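Local coordinates for trichothecene 3-O-acetyltransferase (Gibberella zeae, PDB 2RKV), which probably transfers an acetyl group from acetyl-CoA to the 3-hydroxyl of trichothecene mycotoxins, as a member of the BAHD acyltransferase superfamily, at residues Y27-S32 with P36-T41; A232-S237 with D435-D440; K134-L139 with G157-V162. All blocks are in the same frame, centred on the assembly; numbering follows the deposited sequence. Where two conformers were deposited one is given.

Contact 1: Y27-S32 with P36-T41; sequences YPVSDS and PTIVST
Val-29 and Ile-38 meet tip to tip across the loop that joins a strand to the helix after it, and their meeting illustrates how one pair of aliphatic branches can form the buried part of a short strand-to-helix connection. The touching atoms are Val-29 CG2 and Ile-38 CD1, 4.1 Å apart, while the two CA atoms stand 9.8 Å from each other, so the side chains alone span the gap. Ile-38 bridges most of it with an extended chain: CG1 lies anti to the carbonyl carbon (chi1 -71°), and a nearly straight second torsion of 163° carries CD1 outward from the helix. On the valine side CG2 makes the contact and CG1 does not. Both residues are buried, and both also rest on Leu-148 of strand 147-155, which makes this a three-cornered apolar cluster.

The setting is a beta-loop-alpha unit of the N-terminal family region: strand 20-28 runs out of a mixed five-stranded sheet, and helix 35-52 turns back beside that sheet. Val-29, just past the strand, still shares backbone hydrogen bonding with Gly-146 in the turn between strands 137-144 and 147-155.

Toward solvent the character changes. Here the carbonyl oxygen of Ser-32 comes within 4.0 Å of Pro-36 CD, a plain van der Waals approach between two exposed residues. The CB of Ser-32 points away from the helix, and its OG bonds to Arg-90 instead. Asp-31 OD1 accepts from the backbone N of Ser-33, forming an Asx turn in the exposed loop. Pro-36 sits in the first helical turn, where its carbonyl oxygen receives Ser-40 N at 3.0 Å.

Contact 2: A232-S237 with D435-D440; sequences AFFTFS and DRLKAD
Asp-440 OD1 takes a hydrogen bond from Trp-443 N and a weak one from Glu-442 N, capping helix 441-444 just beyond the point where Leu-437 and Lys-438 meet Phe-234. Its other oxygen, OD2, forms a salt bridge with Arg-275, so the whole carboxylate is held while it caps. The motif is a helix laid against a mixed beta sheet: strand 423-430 pairs antiparallel with strand 229-236, and the helix that follows it, 431-439, returns to pack on that neighbour.

Phe-234 carries the strand side of the contact. With chi2 at 90° the ring plane stands square to that of CA, CB and CG, and its outer rim, CZ and CE2, reaches the helix. Lys-438 CG approaches the ring edge, close to the ring plane, 4.1 Å from CZ and 4.2 Å from CE2, and the two side chains cross at about a right angle. The aliphatic part of the lysine therefore does the touching. Its chain bends at chi3 (62°), while the charged end makes a cation-pi interaction with Tyr-449.

Leu-437 faces deeper, between the sheet and helix 261-277, where it touches Leu-427 and Val-276. Phe-234 also meets Trp-443 edge-to-face, so the residue that binds to the cap packs on the same aromatic ring. The remaining tie across the segments is a loose apolar one, with Leu-437 CD2 lying obliquely 4.5 Å from Phe-234 CZ.

Contact 3: K134-L139 with G157-V162; sequences KPVILL and GAMDMV
Met-159 pushes its terminal methyl into a shallow hollow formed by Val-136 and Ile-137. On this side CE meets three atoms: Val-136 CG1 at 3.6 Å, the carbonyl oxygen of Val-136, also at 3.6 Å from CE, and Ile-137 CG2 at 3.5 Å. The last is tighter than ordinary carbon contact, although Ile-137 was modelled in two conformers and the closeness is doubtful to that extent. A bend at chi3 (76°), about the CG-SD bond, turns the methyl toward both residues. SD itself lies 4.0 Å from Ile-137 CG2. The methionine crosses the isoleucine at about a right angle but runs obliquely to the valine.

This methionine belongs to the HXXXD signature of BAHD acyltransferases, in which His-156 lines the T-2 toxin pocket and Asp-160 completes the sequence. As in relatives, the aspartate probably has a structural part: OD2 forms a salt bridge with Arg-296, and as N-cap of helix 161-176 its OD1 accepts from Gly-163 N. Through Met-159 the signature loop packs on Ile-137, which opens strand 137-144.

A smaller bump lies beside it: Ala-158 CB faces CG1 of Val-136 more loosely, at 4.4 Å.

In the fold
Followed from the N terminus, the three contacts come in series, none nesting in or crossing another. Contact 1 closes first, over the six-residue connection, 29-34, between strand 20-28 and helix 35-52. Contact 3 follows, closing around the hairpin of strands 137-144 and 147-155 and bringing the loop before helix 161-176 back to where the hairpin starts. Both reach the same five-stranded sheet, though their centres are about 25 Å apart. Contact 2 closes last and spans far more chain, 197 residues, joining strand 229-236 of the seven-stranded sheet to helix 431-439 near the C terminus. It lies across the chain's centre from contact 3, their own centres about 30 Å apart.

Contact 1: Y27-S32 with P36-T41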
loop_
_atom_site.group_PDB
_atom_site.type_symbol
_atom_site.label_atom_id
_atom_site.label_comp_id
_atom_site.label_asym_id
_atom_site.label_seq_id
_atom_site.Cartn_x
_atom_site.Cartn_y
_atom_site.Cartn_z
ATOM N N TYR A 27 10.769 16.540 3.488
ATOM C CA TYR A 27 10.672 17.988 3.366
ATOM C C TYR A 27 12.054 18.584 3.543
ATOM O O TYR A 27 12.802 18.130 4.423
ATOM C CB TYR A 27 9.812 18.572 4.479
ATOM C CG TYR A 27 8.386 18.094 4.511
ATOM C CD1 TYR A 27 7.376 18.844 3.913
ATOM C CD2 TYR A 27 8.040 16.919 5.171
ATOM C CE1 TYR A 27 6.059 18.424 3.956
ATOM C CE2 TYR A 27 6.720 16.485 5.216
ATOM C CZ TYR A 27 5.737 17.248 4.607
ATOM O OH TYR A 27 4.418 16.843 4.645
ATOM N N PRO A 28 12.387 19.620 2.754
ATOM C CA PRO A 28 13.612 20.348 3.068
ATOM C C PRO A 28 13.413 21.185 4.333
ATOM O O PRO A 28 12.299 21.648 4.610
ATOM C CB PRO A 28 13.796 21.263 1.852
ATOM C CG PRO A 28 12.432 21.501 1.368
ATOM C CD PRO A 28 11.698 20.199 1.586
ATOM N N VAL A 29 14.498 21.365 5.087
ATOM C CA VAL A 29 14.496 22.228 6.267
ATOM C C VAL A 29 15.695 23.145 6.117
ATOM O O VAL A 29 16.842 22.684 6.139
ATOM C CB VAL A 29 14.587 21.411 7.575
ATOM C CG1 VAL A 29 14.770 22.333 8.780
ATOM C CG2 VAL A 29 13.343 20.517 7.754
ATOM N N SER A 30 15.421 24.435 5.954
ATOM C CA SER A 30 16.467 25.414 5.659
ATOM C C SER A 30 17.474 25.588 6.795
ATOM O O SER A 30 18.678 25.718 6.552
ATOM C CB SER A 30 15.848 26.762 5.295
ATOM O OG SER A 30 16.856 27.701 4.969
ATOM N N ASP A 31 16.972 25.585 8.026
ATOM C CA ASP A 31 17.785 25.902 9.200
ATOM C C ASP A 31 17.399 24.990 10.363
ATOM O O ASP A 31 16.206 24.824 10.662
ATOM C CB ASP A 31 17.547 27.367 9.588
ATOM C CG ASP A 31 18.627 27.934 10.500
ATOM O OD1 ASP A 31 18.904 27.361 11.582
ATOM O OD2 ASP A 31 19.191 28.981 10.126
ATOM N N SER A 32 18.408 24.416 11.020
ATOM C CA SER A 32 18.182 23.573 12.200
ATOM C C SER A 32 17.429 24.281 13.329
ATOM O O SER A 32 16.861 23.620 14.203
ATOM C CB SER A 32 19.499 23.017 12.738
ATOM O OG SER A 32 19.955 21.930 11.945
ATOM N N PRO A 36 12.773 22.435 16.746
ATOM C CA PRO A 36 11.906 22.398 17.946
ATOM C C PRO A 36 10.424 22.705 17.660
ATOM O O PRO A 36 9.538 22.019 18.192
ATOM C CB PRO A 36 12.521 23.469 18.849
ATOM C CG PRO A 36 13.983 23.438 18.475
ATOM C CD PRO A 36 13.943 23.309 16.958
ATOM N N THR A 37 10.165 23.704 16.812
ATOM C CA THR A 37 8.787 24.074 16.461
ATOM C C THR A 37 8.126 23.025 15.565
ATOM O O THR A 37 6.923 22.747 15.704
ATOM C CB THR A 37 8.713 25.501 15.871
ATOM O OG1 THR A 37 9.124 26.436 16.881
ATOM C CG2 THR A 37 7.289 25.850 15.446
ATOM N N ILE A 38 8.906 22.412 14.675
ATOM C CA ILE A 38 8.392 21.256 13.923
ATOM C C ILE A 38 7.822 20.198 14.884
ATOM O O ILE A 38 6.688 19.743 14.734
ATOM C CB ILE A 38 9.471 20.648 12.991
ATOM C CG1 ILE A 38 9.733 21.597 11.811
ATOM C CG2 ILE A 38 9.046 19.263 12.497
ATOM C CD1 ILE A 38 11.033 21.316 11.078
ATOM N N VAL A 39 8.610 19.840 15.895
ATOM C CA VAL A 39 8.226 18.799 16.821
ATOM C C VAL A 39 7.021 19.212 17.666
ATOM O O VAL A 39 6.081 18.425 17.820
ATOM C CB VAL A 39 9.423 18.380 17.715
ATOM C CG1 VAL A 39 8.985 17.376 18.779
ATOM C CG2 VAL A 39 10.534 17.810 16.843
ATOM N N SER A 40 7.040 20.426 18.214
ATOM C CA SER A 40 5.914 20.858 19.059
ATOM C C SER A 40 4.605 21.001 18.257
ATOM O O SER A 40 3.531 20.638 18.741
ATOM C CB SER A 40 6.248 22.134 19.833
ATOM O OG SER A 40 6.579 23.176 18.957
ATOM N N THR A 41 4.698 21.509 17.031
ATOM C CA THR A 41 3.525 21.596 16.152
ATOM C C THR A 41 2.962 20.206 15.891
ATOM O O THR A 41 1.751 19.988 15.979
ATOM C CB THR A 41 3.860 22.289 14.820
ATOM O OG1 THR A 41 4.121 23.675 15.082
ATOM C CG2 THR A 41 2.691 22.151 13.807
#

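Contact 2: A232-S237 with D435-D440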
loop_
_atom_site.group_PDB
_atom_site.type_symbol
_atom_site.label_atom_id
_atom_site.label_comp_id
_atom_site.label_asym_id
_atom_site.label_seq_id
_atom_site.Cartn_x
_atom_site.Cartn_y
_atom_site.Cartn_z
ATOM N N ALA A 232 13.773 -1.985 -5.838
ATOM C CA ALA A 232 14.235 -0.802 -6.549
ATOM C C ALA A 232 13.068 0.076 -6.975
ATOM O O ALA A 232 12.003 -0.434 -7.355
ATOM C CB ALA A 232 15.062 -1.187 -7.777
ATOM N N PHE A 233 13.269 1.386 -6.941
ATOM C CA PHE A 233 12.357 2.306 -7.541
ATOM C C PHE A 233 12.784 2.516 -8.980
ATOM O O PHE A 233 13.944 2.576 -9.283
ATOM C CB PHE A 233 12.441 3.689 -6.914
ATOM C CG PHE A 233 11.797 3.833 -5.532
ATOM C CD1 PHE A 233 12.256 4.785 -4.670
ATOM C CD2 PHE A 233 10.771 3.029 -5.112
ATOM C CE1 PHE A 233 11.725 4.940 -3.438
ATOM C CE2 PHE A 233 10.231 3.206 -3.892
ATOM C CZ PHE A 233 10.713 4.145 -3.056
ATOM N N PHE A 234 11.764 2.681 -9.807
ATOM C CA PHE A 234 11.889 3.114 -11.196
ATOM C C PHE A 234 10.960 4.290 -11.436
ATOM O O PHE A 234 9.849 4.237 -11.034
ATOM C CB PHE A 234 11.472 1.971 -12.136
ATOM C CG PHE A 234 12.367 0.770 -12.065
ATOM C CD1 PHE A 234 12.127 -0.257 -11.202
ATOM C CD2 PHE A 234 13.435 0.658 -12.915
ATOM C CE1 PHE A 234 12.942 -1.319 -11.170
ATOM C CE2 PHE A 234 14.255 -0.426 -12.880
ATOM C CZ PHE A 234 14.044 -1.387 -12.006
ATOM N N THR A 235 11.378 5.334 -12.073
ATOM C CA THR A 235 10.511 6.465 -12.372
ATOM C C THR A 235 10.078 6.457 -13.835
ATOM O O THR A 235 10.772 5.972 -14.658
ATOM C CB THR A 235 11.217 7.791 -12.037
ATOM O OG1 THR A 235 12.401 7.920 -12.833
ATOM C CG2 THR A 235 11.753 7.766 -10.613
ATOM N N PHE A 236 8.899 6.968 -14.010
ATOM C CA PHE A 236 8.295 7.131 -15.304
ATOM C C PHE A 236 7.856 8.579 -15.430
ATOM O O PHE A 236 7.060 9.043 -14.697
ATOM C CB PHE A 236 7.083 6.179 -15.474
ATOM C CG PHE A 236 7.436 4.717 -15.418
ATOM C CD1 PHE A 236 7.625 4.076 -14.228
ATOM C CD2 PHE A 236 7.581 3.998 -16.549
ATOM C CE1 PHE A 236 7.951 2.781 -14.189
ATOM C CE2 PHE A 236 7.925 2.697 -16.493
ATOM C CZ PHE A 236 8.110 2.097 -15.315
ATOM N N SER A 237 8.434 9.270 -16.396
ATOM C CA SER A 237 8.154 10.690 -16.600
ATOM C C SER A 237 6.691 10.889 -17.022
ATOM O O SER A 237 6.054 9.937 -17.480
ATOM C CB SER A 237 9.102 11.274 -17.656
ATOM O OG SER A 237 8.802 10.776 -18.948
ATOM N N ASP A 435 18.151 -7.773 -12.851
ATOM C CA ASP A 435 19.305 -7.441 -13.693
ATOM C C ASP A 435 18.922 -7.377 -15.167
ATOM O O ASP A 435 19.313 -6.443 -15.872
ATOM C CB ASP A 435 20.452 -8.439 -13.486
ATOM C CG ASP A 435 21.074 -8.351 -12.101
ATOM O OD1 ASP A 435 21.009 -7.273 -11.466
ATOM O OD2 ASP A 435 21.628 -9.374 -11.647
ATOM N N ARG A 436 18.147 -8.362 -15.621
ATOM C CA ARG A 436 17.690 -8.406 -17.012
ATOM C C ARG A 436 16.739 -7.251 -17.321
ATOM O O ARG A 436 16.795 -6.660 -18.403
ATOM C CB ARG A 436 17.019 -9.741 -17.327
ATOM C CG ARG A 436 18.002 -10.904 -17.409
ATOM C CD ARG A 436 17.312 -12.204 -17.766
ATOM N NE ARG A 436 18.297 -13.252 -18.039
ATOM C CZ ARG A 436 18.405 -14.398 -17.370
ATOM N NH1 ARG A 436 17.572 -14.699 -16.382
ATOM N NH2 ARG A 436 19.352 -15.266 -17.709
ATOM N N LEU A 437 15.865 -6.934 -16.364
ATOM C CA LEU A 437 14.922 -5.835 -16.536
ATOM C C LEU A 437 15.663 -4.522 -16.739
ATOM O O LEU A 437 15.351 -3.766 -17.651
ATOM C CB LEU A 437 13.966 -5.736 -15.339
ATOM C CG LEU A 437 12.728 -4.855 -15.526
ATOM C CD1 LEU A 437 11.801 -5.417 -16.594
ATOM C CD2 LEU A 437 11.999 -4.712 -14.196
ATOM N N LYS A 438 16.665 -4.275 -15.897
ATOM C CA LYS A 438 17.424 -3.033 -15.929
ATOM C C LYS A 438 18.191 -2.848 -17.237
ATOM O O LYS A 438 18.497 -1.724 -17.625
ATOM C CB LYS A 438 18.383 -2.965 -14.733
ATOM C CG LYS A 438 17.681 -2.725 -13.397
ATOM C CD LYS A 438 18.586 -3.014 -12.204
ATOM C CE LYS A 438 19.798 -2.094 -12.180
ATOM N NZ LYS A 438 20.685 -2.395 -11.024
ATOM N N ALA A 439 18.494 -3.962 -17.904
ATOM C CA ALA A 439 19.246 -3.949 -19.161
ATOM C C ALA A 439 18.343 -4.101 -20.388
ATOM O O ALA A 439 18.819 -4.007 -21.524
ATOM C CB ALA A 439 20.321 -5.032 -19.147
ATOM N N ASP A 440 17.047 -4.314 -20.156
ATOM C CA ASP A 440 16.072 -4.513 -21.238
ATOM C C ASP A 440 15.681 -3.186 -21.901
ATOM O O ASP A 440 15.115 -2.305 -21.244
ATOM C CB ASP A 440 14.847 -5.261 -20.696
ATOM C CG ASP A 440 13.788 -5.535 -21.761
ATOM O OD1 ASP A 440 13.166 -4.575 -22.256
ATOM O OD2 ASP A 440 13.544 -6.717 -22.069
#

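Contact 3: K134-L139 with G157-V162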
loop_
_atom_site.group_PDB
_atom_site.type_symbol
_atom_site.label_atom_id
_atom_site.label_comp_id
_atom_site.label_asym_id
_atom_site.label_seq_id
_atom_site.Cartn_x
_atom_site.Cartn_y
_atom_site.Cartn_z
ATOM N N LYS A 134 -0.035 -3.727 19.272
ATOM C CA LYS A 134 -0.109 -3.348 17.868
ATOM C C LYS A 134 -0.820 -1.996 17.758
ATOM O O LYS A 134 -2.022 -1.950 17.513
ATOM C CB LYS A 134 -0.868 -4.402 17.051
ATOM C CG LYS A 134 -0.207 -5.774 16.984
ATOM C CD LYS A 134 -1.134 -6.766 16.292
ATOM N N PRO A 135 -0.074 -0.891 17.938
ATOM C CA PRO A 135 -0.692 0.432 17.839
ATOM C C PRO A 135 -1.350 0.638 16.470
ATOM O O PRO A 135 -0.844 0.152 15.452
ATOM C CB PRO A 135 0.493 1.387 18.002
ATOM C CG PRO A 135 1.522 0.566 18.786
ATOM C CD PRO A 135 1.373 -0.809 18.228
ATOM N N VAL A 136 -2.476 1.341 16.456
ATOM C CA VAL A 136 -3.196 1.611 15.220
ATOM C C VAL A 136 -2.308 2.391 14.242
ATOM O O VAL A 136 -2.222 2.049 13.054
ATOM C CB VAL A 136 -4.510 2.376 15.500
ATOM C CG1 VAL A 136 -5.089 2.964 14.214
ATOM C CG2 VAL A 136 -5.510 1.446 16.148
ATOM N N ILE A 137 -1.667 3.439 14.748
ATOM C CA ILE A 137 -0.710 4.215 13.949
ATOM C C ILE A 137 0.529 4.552 14.757
ATOM O O ILE A 137 0.474 4.687 15.976
ATOM C CB ILE A 137 -1.298 5.525 13.344
ATOM C CG1 ILE A 137 -2.014 6.378 14.396
ATOM C CG2 ILE A 137 -2.192 5.228 12.148
ATOM C CD1 ILE A 137 -2.157 7.842 13.988
ATOM N N LEU A 138 1.665 4.643 14.067
ATOM C CA LEU A 138 2.927 5.029 14.685
ATOM C C LEU A 138 3.614 6.029 13.776
ATOM O O LEU A 138 3.531 5.908 12.554
ATOM C CB LEU A 138 3.840 3.816 14.891
ATOM C CG LEU A 138 3.423 2.752 15.912
ATOM C CD1 LEU A 138 4.272 1.504 15.750
ATOM C CD2 LEU A 138 3.542 3.279 17.338
ATOM N N LEU A 139 4.289 7.013 14.370
ATOM C CA LEU A 139 4.936 8.082 13.595
ATOM C C LEU A 139 6.415 8.219 13.964
ATOM O O LEU A 139 6.810 7.920 15.086
ATOM C CB LEU A 139 4.207 9.401 13.848
ATOM C CG LEU A 139 2.729 9.209 13.469
ATOM C CD1 LEU A 139 1.811 9.235 14.695
ATOM C CD2 LEU A 139 2.278 10.122 12.345
ATOM N N GLY A 157 -4.543 -4.342 9.398
ATOM C CA GLY A 157 -5.901 -4.806 9.729
ATOM C C GLY A 157 -6.832 -3.622 9.979
ATOM O O GLY A 157 -8.032 -3.685 9.702
ATOM N N ALA A 158 -6.260 -2.538 10.494
ATOM C CA ALA A 158 -7.021 -1.325 10.827
ATOM C C ALA A 158 -7.200 -0.372 9.656
ATOM O O ALA A 158 -8.105 0.467 9.670
ATOM C CB ALA A 158 -6.362 -0.592 11.989
ATOM N N MET A 159 -6.342 -0.481 8.644
ATOM C CA MET A 159 -6.410 0.450 7.518
ATOM C C MET A 159 -5.663 -0.040 6.298
ATOM O O MET A 159 -4.575 -0.596 6.419
ATOM C CB MET A 159 -5.866 1.834 7.918
ATOM C CG MET A 159 -4.383 1.863 8.303
ATOM S SD MET A 159 -3.892 3.448 9.048
ATOM C CE MET A 159 -4.617 3.243 10.676
ATOM N N ASP A 160 -6.258 0.180 5.126
ATOM C CA ASP A 160 -5.508 0.091 3.878
ATOM C C ASP A 160 -4.861 1.463 3.635
ATOM O O ASP A 160 -4.989 2.374 4.474
ATOM C CB ASP A 160 -6.418 -0.361 2.715
ATOM C CG ASP A 160 -7.684 0.490 2.580
ATOM O OD1 ASP A 160 -7.634 1.699 2.901
ATOM O OD2 ASP A 160 -8.727 -0.038 2.125
ATOM N N MET A 161 -4.153 1.633 2.521
ATOM C CA MET A 161 -3.485 2.916 2.287
ATOM C C MET A 161 -4.472 4.063 2.031
ATOM O O MET A 161 -4.171 5.226 2.330
ATOM C CB MET A 161 -2.425 2.812 1.181
ATOM C CG MET A 161 -1.738 4.127 0.859
ATOM S SD MET A 161 -0.985 4.911 2.307
ATOM C CE MET A 161 0.691 4.270 2.196
ATOM N N VAL A 162 -5.653 3.747 1.493
ATOM C CA VAL A 162 -6.678 4.781 1.301
ATOM C C VAL A 162 -7.126 5.286 2.685
ATOM O O VAL A 162 -7.209 6.496 2.914
ATOM C CB VAL A 162 -7.869 4.278 0.461
ATOM C CG1 VAL A 162 -9.028 5.294 0.451
ATOM C CG2 VAL A 162 -7.395 3.984 -0.982
#